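Local coordinates for protein alpha-(N-acetylaminomethylene)succinic acid hydrolase (PDB 3KXP) that catalyses the last step of vitamin B6 degradation, hydrolysing (E)-2-(acetamidomethylene)succinate to succinic semialdehyde, acetate, ammonia and carbon dioxide, at residues L60-K65 and T96-D101; L70-H75 and G134-V139; S187-D192 and G226-A231. All coordinates share one frame; numbering follows the deposited sequence.

Contact 1 of 3, residues L60-K65 and T96-D101; sequences LNVREK and TTIAVD
Asn61 and Asp101 lie side by side across the antiparallel pair of segments 60-65 and 96-101. Asn61 ND2 gives a straight bond to Asp101 OD1 at 3.0 Å. The oxygen lies close to the amide plane, yet is itself met from above the carboxylate plane. A chi1 of -178° swings the Asn61 amide away from its own backbone N and alongside the acid, while Asp101 N bonds Asn61 O at 2.9 Å. Leu107 N and a water shared with Arg63 NH2 also hold OD1. Ser81 OG meets both Asp101 OD2 and Arg63 NE, and Arg63 NH1 pairs with Glu85. Replacing Asp101 by an alanine would probably leave the Asn61 amide, Leu107 N and Ser81 OG without their acceptor and Arg63 without the nearby negative charge.

Packing is tight on the face carrying Val62, Glu64, Ile98 and Val100. Ile98 CG2 sits 3.6 Å from Val62 CB, and its CD1 lies 3.6 Å from Glu64 CG, the aliphatic part of a side chain whose carboxylate pairs with Arg51 and Arg133. The other face is looser: Arg63 and Ala99 approach only to 4.4 Å between their CB atoms, and Lys65 leads its chain away from Thr97. Paired N-H...O bonds between Arg63 and Ala99 set the register; strand 59-65, with 49-54 beyond it, forms the antiparallel margin of the otherwise parallel central sheet of the alpha/beta hydrolase fold.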
loop_
_atom_site.group_PDB
_atom_site.type_symbol
_atom_site.label_atom_id
_atom_site.label_comp_id
_atom_site.label_asym_id
_atom_site.label_seq_id
_atom_site.Cartn_x
_atom_site.Cartn_y
_atom_site.Cartn_z
ATOM N N LEU A 60 -17.196 -26.428 -4.423
ATOM C CA LEU A 60 -17.549 -25.066 -4.040
ATOM C C LEU A 60 -18.360 -24.358 -5.104
ATOM O O LEU A 60 -18.183 -24.611 -6.289
ATOM C CB LEU A 60 -16.279 -24.253 -3.775
ATOM C CG LEU A 60 -15.343 -24.765 -2.680
ATOM C CD1 LEU A 60 -14.073 -23.923 -2.647
ATOM C CD2 LEU A 60 -16.057 -24.720 -1.343
ATOM N N ASN A 61 -19.253 -23.468 -4.679
ATOM C CA ASN A 61 -20.059 -22.690 -5.613
ATOM C C ASN A 61 -19.325 -21.372 -5.866
ATOM O O ASN A 61 -18.778 -20.778 -4.935
ATOM C CB ASN A 61 -21.441 -22.396 -5.024
ATOM C CG ASN A 61 -22.328 -21.629 -5.987
ATOM O OD1 ASN A 61 -22.592 -22.093 -7.091
ATOM N ND2 ASN A 61 -22.789 -20.446 -5.573
ATOM N N VAL A 62 -19.299 -20.920 -7.116
ATOM C CA VAL A 62 -18.619 -19.673 -7.445
ATOM C C VAL A 62 -19.422 -18.846 -8.443
ATOM O O VAL A 62 -20.326 -19.362 -9.099
ATOM C CB VAL A 62 -17.200 -19.939 -8.025
ATOM C CG1 VAL A 62 -16.389 -20.780 -7.050
ATOM C CG2 VAL A 62 -17.300 -20.644 -9.367
ATOM N N ARG A 63 -19.095 -17.558 -8.526
ATOM C CA ARG A 63 -19.746 -16.614 -9.435
ATOM C C ARG A 63 -18.629 -16.014 -10.281
ATOM O O ARG A 63 -17.723 -15.376 -9.742
ATOM C CB ARG A 63 -20.438 -15.503 -8.642
ATOM C CG ARG A 63 -21.511 -15.990 -7.692
ATOM C CD ARG A 63 -22.009 -14.870 -6.788
ATOM N NE ARG A 63 -23.095 -15.312 -5.914
ATOM C CZ ARG A 63 -24.390 -15.215 -6.210
ATOM N NH1 ARG A 63 -24.773 -14.682 -7.367
ATOM N NH2 ARG A 63 -25.306 -15.651 -5.346
ATOM N N GLU A 64 -18.693 -16.208 -11.593
ATOM C CA GLU A 64 -17.645 -15.710 -12.472
ATOM C C GLU A 64 -18.087 -14.646 -13.456
ATOM O O GLU A 64 -19.251 -14.583 -13.845
ATOM C CB GLU A 64 -17.048 -16.851 -13.292
ATOM C CG GLU A 64 -16.665 -18.094 -12.519
ATOM C CD GLU A 64 -16.229 -19.220 -13.453
ATOM O OE1 GLU A 64 -15.274 -19.002 -14.237
ATOM O OE2 GLU A 64 -16.844 -20.314 -13.409
ATOM N N LYS A 65 -17.121 -13.838 -13.883
ATOM C CA LYS A 65 -17.352 -12.782 -14.855
ATOM C C LYS A 65 -16.043 -12.117 -15.267
ATOM O O LYS A 65 -15.103 -12.028 -14.481
ATOM C CB LYS A 65 -18.313 -11.732 -14.301
ATOM C CG LYS A 65 -18.622 -10.624 -15.293
ATOM C CD LYS A 65 -19.670 -9.662 -14.775
ATOM C CE LYS A 65 -19.906 -8.562 -15.789
ATOM N NZ LYS A 65 -20.174 -9.151 -17.126
ATOM N N THR A 96 -10.442 -11.539 -14.358
ATOM C CA THR A 96 -11.434 -12.603 -14.312
ATOM C C THR A 96 -11.790 -12.629 -12.823
ATOM O O THR A 96 -11.060 -13.199 -12.006
ATOM C CB THR A 96 -10.833 -13.976 -14.716
ATOM O OG1 THR A 96 -10.439 -13.946 -16.097
ATOM C CG2 THR A 96 -11.857 -15.086 -14.512
ATOM N N THR A 97 -12.890 -11.973 -12.473
ATOM C CA THR A 97 -13.337 -11.899 -11.090
ATOM C C THR A 97 -14.240 -13.066 -10.713
ATOM O O THR A 97 -15.271 -13.304 -11.348
ATOM C CB THR A 97 -14.112 -10.593 -10.833
ATOM O OG1 THR A 97 -15.310 -10.584 -11.620
ATOM C CG2 THR A 97 -13.263 -9.388 -11.207
ATOM N N ILE A 98 -13.858 -13.786 -9.665
ATOM C CA ILE A 98 -14.639 -14.919 -9.201
ATOM C C ILE A 98 -14.829 -14.859 -7.690
ATOM O O ILE A 98 -13.855 -14.807 -6.933
ATOM C CB ILE A 98 -13.960 -16.264 -9.569
ATOM C CG1 ILE A 98 -13.840 -16.385 -11.098
ATOM C CG2 ILE A 98 -14.775 -17.420 -9.018
ATOM C CD1 ILE A 98 -13.234 -17.700 -11.604
ATOM N N ALA A 99 -16.086 -14.849 -7.257
ATOM C CA ALA A 99 -16.404 -14.824 -5.834
ATOM C C ALA A 99 -16.675 -16.266 -5.425
ATOM O O ALA A 99 -17.344 -17.001 -6.148
ATOM C CB ALA A 99 -17.633 -13.960 -5.582
ATOM N N VAL A 100 -16.172 -16.669 -4.267
ATOM C CA VAL A 100 -16.343 -18.046 -3.818
ATOM C C VAL A 100 -17.172 -18.229 -2.561
ATOM O O VAL A 100 -16.917 -17.593 -1.535
ATOM C CB VAL A 100 -14.965 -18.712 -3.533
ATOM C CG1 VAL A 100 -15.151 -20.160 -3.148
ATOM C CG2 VAL A 100 -14.054 -18.574 -4.741
ATOM N N ASP A 101 -18.170 -19.101 -2.639
ATOM C CA ASP A 101 -18.964 -19.411 -1.462
ATOM C C ASP A 101 -18.025 -20.369 -0.756
ATOM O O ASP A 101 -17.669 -21.407 -1.308
ATOM C CB ASP A 101 -20.262 -20.127 -1.847
ATOM C CG ASP A 101 -21.347 -19.163 -2.270
ATOM O OD1 ASP A 101 -22.407 -19.622 -2.750
ATOM O OD2 ASP A 101 -21.141 -17.938 -2.109
HETATM O O HOH W 1 -23.958 -17.365 -2.943
#

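Contact 2 of 3, residues L70-H75 and G134-V139; sequences LMLFFH and GHAILV
Two neighbouring parallel strands in the core of the alpha/beta hydrolase sheet meet here, 70-74 and 136-139, the second running on toward the turn that carries Ser142, the probable nucleophile. Their backbones are stitched by four bonds, among them Val139 N to Leu72 O at 2.8 Å and Phe74 N to Val139 O at 3.0 Å; each strand donates two.

On the face of Met71, Phe73, Ile137 and Val139, the selenomethionine at Met71 bends at its last torsion (chi3 -78°), which lays CE 3.5 Å from Ile137 CD1 and near its CG2. Val139 runs alongside Phe73 in the same direction: its CG1 touches Phe73 CD2 at 3.7 Å, and its CG2 stands 4.0 Å above one face of the ring, displaced toward the rim. Phe84 meets that ring from outside the two strands.

The opposite face is built round the small Ala136, whose CB takes Leu70 CD2 at 3.6 Å and Leu72 CD1 at 3.9 Å. Helix 117-131 covers the leucines. Phe74 crosses Leu138, CE1 to CG 4.0 Å, and Val139 O lies at the edge of the Phe74 ring, near its plane.

At the Leu70 end one water accepts from Leu70 N and lies near His135 O, and a second lies near Leu70 O and His135 O. Side chains across the contact meet through carbon alone, and Met71 and Phe73 make their backbone bonds to strand 96-100 on the other side. Together these make an apolar strand pair with water at its Leu70 end, whose second strand leads to the turn bearing Ser142.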
loop_
_atom_site.group_PDB
_atom_site.type_symbol
_atom_site.label_atom_id
_atom_site.label_comp_id
_atom_site.label_asym_id
_atom_site.label_seq_id
_atom_site.Cartn_x
_atom_site.Cartn_y
_atom_site.Cartn_z
ATOM N N LEU A 70 -6.489 -13.698 -12.799
ATOM C CA LEU A 70 -7.464 -14.173 -11.837
ATOM C C LEU A 70 -7.489 -13.394 -10.521
ATOM O O LEU A 70 -6.447 -13.112 -9.923
ATOM C CB LEU A 70 -7.218 -15.649 -11.546
ATOM C CG LEU A 70 -8.221 -16.317 -10.603
ATOM C CD1 LEU A 70 -9.612 -16.295 -11.235
ATOM C CD2 LEU A 70 -7.773 -17.748 -10.314
HETATM N N MSE A 71 -8.696 -13.055 -10.077
HETATM C CA MSE A 71 -8.890 -12.341 -8.823
HETATM C C MSE A 71 -10.051 -12.995 -8.076
HETATM O O MSE A 71 -11.202 -12.909 -8.505
HETATM C CB MSE A 71 -9.200 -10.877 -9.090
HETATM C CG MSE A 71 -9.154 -10.024 -7.847
HETATM SE SE MSE A 71 -9.359 -8.145 -8.257
HETATM C CE MSE A 71 -7.563 -7.780 -8.885
ATOM N N LEU A 72 -9.741 -13.645 -6.957
ATOM C CA LEU A 72 -10.749 -14.346 -6.161
ATOM C C LEU A 72 -11.225 -13.551 -4.945
ATOM O O LEU A 72 -10.421 -12.919 -4.260
ATOM C CB LEU A 72 -10.189 -15.697 -5.709
ATOM C CG LEU A 72 -9.687 -16.579 -6.856
ATOM C CD1 LEU A 72 -9.028 -17.832 -6.311
ATOM C CD2 LEU A 72 -10.855 -16.937 -7.768
ATOM N N PHE A 73 -12.530 -13.594 -4.676
ATOM C CA PHE A 73 -13.104 -12.874 -3.547
ATOM C C PHE A 73 -13.722 -13.816 -2.506
ATOM O O PHE A 73 -14.545 -14.668 -2.843
ATOM C CB PHE A 73 -14.174 -11.901 -4.032
ATOM C CG PHE A 73 -13.669 -10.837 -4.970
ATOM C CD1 PHE A 73 -13.296 -11.150 -6.273
ATOM C CD2 PHE A 73 -13.637 -9.509 -4.573
ATOM C CE1 PHE A 73 -12.910 -10.150 -7.171
ATOM C CE2 PHE A 73 -13.249 -8.499 -5.467
ATOM C CZ PHE A 73 -12.889 -8.823 -6.763
ATOM N N PHE A 74 -13.343 -13.642 -1.241
ATOM C CA PHE A 74 -13.843 -14.483 -0.158
ATOM C C PHE A 74 -14.560 -13.693 0.945
ATOM O O PHE A 74 -13.956 -12.858 1.624
ATOM C CB PHE A 74 -12.690 -15.284 0.440
ATOM C CG PHE A 74 -11.905 -16.051 -0.579
ATOM C CD1 PHE A 74 -10.945 -15.413 -1.362
ATOM C CD2 PHE A 74 -12.139 -17.408 -0.779
ATOM C CE1 PHE A 74 -10.228 -16.115 -2.329
ATOM C CE2 PHE A 74 -11.426 -18.121 -1.745
ATOM C CZ PHE A 74 -10.468 -17.473 -2.521
ATOM N N HIS A 75 -15.844 -13.996 1.123
ATOM C CA HIS A 75 -16.728 -13.346 2.097
ATOM C C HIS A 75 -16.419 -13.615 3.580
ATOM O O HIS A 75 -15.576 -14.447 3.918
ATOM C CB HIS A 75 -18.163 -13.792 1.807
ATOM C CG HIS A 75 -18.374 -15.260 2.014
ATOM N ND1 HIS A 75 -18.484 -15.823 3.266
ATOM C CD2 HIS A 75 -18.376 -16.293 1.138
ATOM C CE1 HIS A 75 -18.535 -17.139 3.156
ATOM N NE2 HIS A 75 -18.471 -17.450 1.874
ATOM N N GLY A 134 -3.630 -19.419 -13.715
ATOM C CA GLY A 134 -2.529 -18.625 -13.197
ATOM C C GLY A 134 -2.730 -18.249 -11.740
ATOM O O GLY A 134 -3.812 -18.449 -11.191
ATOM N N HIS A 135 -1.689 -17.705 -11.116
ATOM C CA HIS A 135 -1.758 -17.306 -9.713
ATOM C C HIS A 135 -2.872 -16.280 -9.519
ATOM O O HIS A 135 -3.197 -15.513 -10.427
ATOM C CB HIS A 135 -0.406 -16.746 -9.246
ATOM C CG HIS A 135 0.068 -15.558 -10.026
ATOM N ND1 HIS A 135 1.168 -14.819 -9.652
ATOM C CD2 HIS A 135 -0.427 -14.960 -11.137
ATOM C CE1 HIS A 135 1.329 -13.813 -10.494
ATOM N NE2 HIS A 135 0.373 -13.875 -11.404
ATOM N N ALA A 136 -3.457 -16.260 -8.330
ATOM C CA ALA A 136 -4.567 -15.354 -8.088
ATOM C C ALA A 136 -4.341 -14.263 -7.065
ATOM O O ALA A 136 -3.564 -14.414 -6.120
ATOM C CB ALA A 136 -5.806 -16.160 -7.692
ATOM N N ILE A 137 -5.031 -13.154 -7.285
ATOM C CA ILE A 137 -5.013 -12.027 -6.375
ATOM C C ILE A 137 -6.189 -12.345 -5.458
ATOM O O ILE A 137 -7.313 -12.534 -5.924
ATOM C CB ILE A 137 -5.274 -10.700 -7.119
ATOM C CG1 ILE A 137 -4.109 -10.413 -8.082
ATOM C CG2 ILE A 137 -5.468 -9.562 -6.112
ATOM C CD1 ILE A 137 -4.342 -9.240 -8.993
ATOM N N LEU A 138 -5.922 -12.441 -4.164
ATOM C CA LEU A 138 -6.954 -12.751 -3.183
ATOM C C LEU A 138 -7.506 -11.511 -2.442
ATOM O O LEU A 138 -6.759 -10.782 -1.778
ATOM C CB LEU A 138 -6.401 -13.756 -2.170
ATOM C CG LEU A 138 -6.350 -15.252 -2.504
ATOM C CD1 LEU A 138 -5.987 -15.486 -3.956
ATOM C CD2 LEU A 138 -5.348 -15.924 -1.572
ATOM N N VAL A 139 -8.816 -11.290 -2.569
ATOM C CA VAL A 139 -9.512 -10.185 -1.916
ATOM C C VAL A 139 -10.448 -10.801 -0.880
ATOM O O VAL A 139 -11.498 -11.335 -1.227
ATOM C CB VAL A 139 -10.366 -9.395 -2.912
ATOM C CG1 VAL A 139 -11.153 -8.311 -2.181
ATOM C CG2 VAL A 139 -9.482 -8.786 -3.984
HETATM O O HOH W 2 -3.975 -15.184 -13.185
HETATM O O HOH W 3 -3.667 -12.996 -10.711
#

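Contact 3 of 3, residues S187-D192 and G226-A231; sequences SQLFED and GLRPLA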
loop_
_atom_site.group_PDB
_atom_site.type_symbol
_atom_site.label_atom_id
_atom_site.label_comp_id
_atom_site.label_asym_id
_atom_site.label_seq_id
_atom_site.Cartn_x
_atom_site.Cartn_y
_atom_site.Cartn_z
ATOM N N SER A 187 -29.732 -17.979 12.449
ATOM C CA SER A 187 -30.264 -19.323 12.259
ATOM C C SER A 187 -31.676 -19.410 12.827
ATOM O O SER A 187 -31.876 -19.862 13.952
ATOM C CB SER A 187 -29.365 -20.352 12.939
ATOM O OG SER A 187 -29.804 -21.665 12.641
ATOM N N GLN A 188 -32.646 -18.965 12.035
ATOM C CA GLN A 188 -34.053 -18.965 12.436
ATOM C C GLN A 188 -34.929 -19.002 11.180
ATOM O O GLN A 188 -34.437 -18.843 10.063
ATOM C CB GLN A 188 -34.371 -17.695 13.232
ATOM C CG GLN A 188 -34.122 -16.415 12.435
ATOM C CD GLN A 188 -34.360 -15.143 13.235
ATOM O OE1 GLN A 188 -35.503 -14.765 13.512
ATOM N NE2 GLN A 188 -33.274 -14.476 13.614
ATOM N N LEU A 189 -36.230 -19.196 11.372
ATOM C CA LEU A 189 -37.169 -19.253 10.259
ATOM C C LEU A 189 -37.789 -17.883 9.989
ATOM O O LEU A 189 -38.597 -17.405 10.779
ATOM C CB LEU A 189 -38.275 -20.263 10.571
ATOM C CG LEU A 189 -39.432 -20.402 9.575
ATOM C CD1 LEU A 189 -38.913 -20.916 8.233
ATOM C CD2 LEU A 189 -40.475 -21.354 10.150
ATOM N N PHE A 190 -37.405 -17.250 8.884
ATOM C CA PHE A 190 -37.962 -15.950 8.538
ATOM C C PHE A 190 -39.244 -16.144 7.738
ATOM O O PHE A 190 -39.340 -17.046 6.907
ATOM C CB PHE A 190 -36.958 -15.124 7.731
ATOM C CG PHE A 190 -35.699 -14.811 8.479
ATOM C CD1 PHE A 190 -34.562 -15.602 8.321
ATOM C CD2 PHE A 190 -35.661 -13.757 9.384
ATOM C CE1 PHE A 190 -33.407 -15.352 9.053
ATOM C CE2 PHE A 190 -34.509 -13.497 10.125
ATOM C CZ PHE A 190 -33.380 -14.298 9.957
ATOM N N GLU A 191 -40.225 -15.292 8.000
ATOM C CA GLU A 191 -41.522 -15.356 7.336
ATOM C C GLU A 191 -41.457 -15.048 5.840
ATOM O O GLU A 191 -42.113 -15.706 5.027
ATOM C CB GLU A 191 -42.477 -14.391 8.039
ATOM C CG GLU A 191 -43.718 -14.027 7.263
ATOM C CD GLU A 191 -44.632 -13.116 8.060
ATOM O OE1 GLU A 191 -44.131 -12.107 8.612
ATOM O OE2 GLU A 191 -45.846 -13.406 8.130
ATOM N N ASP A 192 -40.668 -14.039 5.482
ATOM C CA ASP A 192 -40.508 -13.640 4.094
ATOM C C ASP A 192 -39.266 -12.775 3.968
ATOM O O ASP A 192 -38.630 -12.440 4.970
ATOM C CB ASP A 192 -41.752 -12.891 3.608
ATOM C CG ASP A 192 -42.168 -11.767 4.544
ATOM O OD1 ASP A 192 -43.384 -11.475 4.607
ATOM O OD2 ASP A 192 -41.287 -11.171 5.208
ATOM N N GLY A 226 -41.213 -20.799 5.195
ATOM C CA GLY A 226 -40.575 -19.501 5.045
ATOM C C GLY A 226 -39.144 -19.579 4.541
ATOM O O GLY A 226 -38.800 -20.488 3.789
ATOM N N LEU A 227 -38.307 -18.630 4.953
ATOM C CA LEU A 227 -36.909 -18.601 4.524
ATOM C C LEU A 227 -35.953 -18.959 5.652
ATOM O O LEU A 227 -36.228 -18.697 6.825
ATOM C CB LEU A 227 -36.523 -17.212 4.000
ATOM C CG LEU A 227 -37.198 -16.606 2.767
ATOM C CD1 LEU A 227 -36.946 -17.488 1.558
ATOM C CD2 LEU A 227 -38.682 -16.443 3.022
ATOM N N ARG A 228 -34.829 -19.563 5.286
ATOM C CA ARG A 228 -33.800 -19.928 6.251
ATOM C C ARG A 228 -32.427 -19.684 5.636
ATOM O O ARG A 228 -32.283 -19.637 4.416
ATOM C CB ARG A 228 -33.932 -21.398 6.662
ATOM C CG ARG A 228 -34.450 -21.605 8.087
ATOM C CD ARG A 228 -34.437 -23.082 8.486
ATOM N NE ARG A 228 -34.411 -23.254 9.940
ATOM C CZ ARG A 228 -35.447 -23.044 10.745
ATOM N NH1 ARG A 228 -36.612 -22.664 10.246
ATOM N NH2 ARG A 228 -35.310 -23.189 12.055
ATOM N N PRO A 229 -31.399 -19.510 6.481
ATOM C CA PRO A 229 -30.023 -19.273 6.027
ATOM C C PRO A 229 -29.469 -20.471 5.248
ATOM O O PRO A 229 -29.762 -21.615 5.574
ATOM C CB PRO A 229 -29.247 -19.089 7.335
ATOM C CG PRO A 229 -30.289 -18.653 8.315
ATOM C CD PRO A 229 -31.485 -19.463 7.952
ATOM N N LEU A 230 -28.673 -20.210 4.221
ATOM C CA LEU A 230 -28.057 -21.294 3.465
ATOM C C LEU A 230 -26.914 -21.861 4.315
ATOM O O LEU A 230 -26.672 -23.066 4.331
ATOM C CB LEU A 230 -27.508 -20.774 2.132
ATOM C CG LEU A 230 -28.552 -20.635 1.025
ATOM C CD1 LEU A 230 -27.945 -19.986 -0.208
ATOM C CD2 LEU A 230 -29.098 -22.025 0.696
ATOM N N ALA A 231 -26.227 -20.977 5.032
ATOM C CA ALA A 231 -25.110 -21.369 5.888
ATOM C C ALA A 231 -25.527 -22.384 6.944
ATOM O O ALA A 231 -26.571 -22.238 7.579
ATOM C CB ALA A 231 -24.518 -20.134 6.576
HETATM O O HOH W 4 -31.548 -22.337 10.186
#
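Backbone hydrogen bonds come first: Phe190 and Leu227 form a single antiparallel bridge, with Phe190 N to Leu227 O at 2.8 Å and Leu227 N to Phe190 O at 2.7 Å. The first donor lies in the carbonyl plane, the second is tilted 16° from it. Gly226 CA adds a C-H...O contact to Phe190 O. A side chain on Gly226 would run into that same oxygen, and at these backbone angles a CB would also press on the preceding carbonyl oxygen.

Apolar contacts flank the bridge. Leu227 reaches the end of segment 187-192, its CD2 lying 3.5 Å from Asp192 CA, just where Asp192 caps helix 193-203 through Ala195 N. Pro229 CG rests 4.0 Å from Ser187 CA. The Phe190 ring turns instead toward that helix, meeting Tyr199 and Val196, with Gln188 CG over one face and Leu227 O near its edge.

The charged group is Arg228. Stretched out along its aliphatic chain, it crosses the Leu189 side chain at about a right angle and lays one guanidinium face against the Gln188-Leu189 peptide, Gln188 C 4.0 Å above its centre. Its NE makes a weak bond to a water that also meets Ser187 OG.

Two short backbone bonds thus tie the loop before helix 193-203 to the small antiparallel hairpin strand 226-229, while the arginine contributes mainly by flat packing and water at a largely solvent-facing surface.

In the fold
Contacts 1 and 2 belong to one mixed sheet, their centres 9 Å apart. Strands 96-100 and 70-74 are neighbours in it, so the two contacts adjoin through probable backbone bonds between Ile98 and Val100 on one side and Phe73 on the other. Along the chain their segments alternate, and the sheet order reads 59-65, 96-100, 70-74, 136-141. Contact 3 follows later in sequence, about 24 and 30 Å from contacts 1 and 2 between centres, and touches neither. The first two join four neighbouring strands of the core sheet; the third ties a loop to a two-stranded sheet in the largely helical insertion between strands 159-165 and 258-263, where members of this fold often carry a cap.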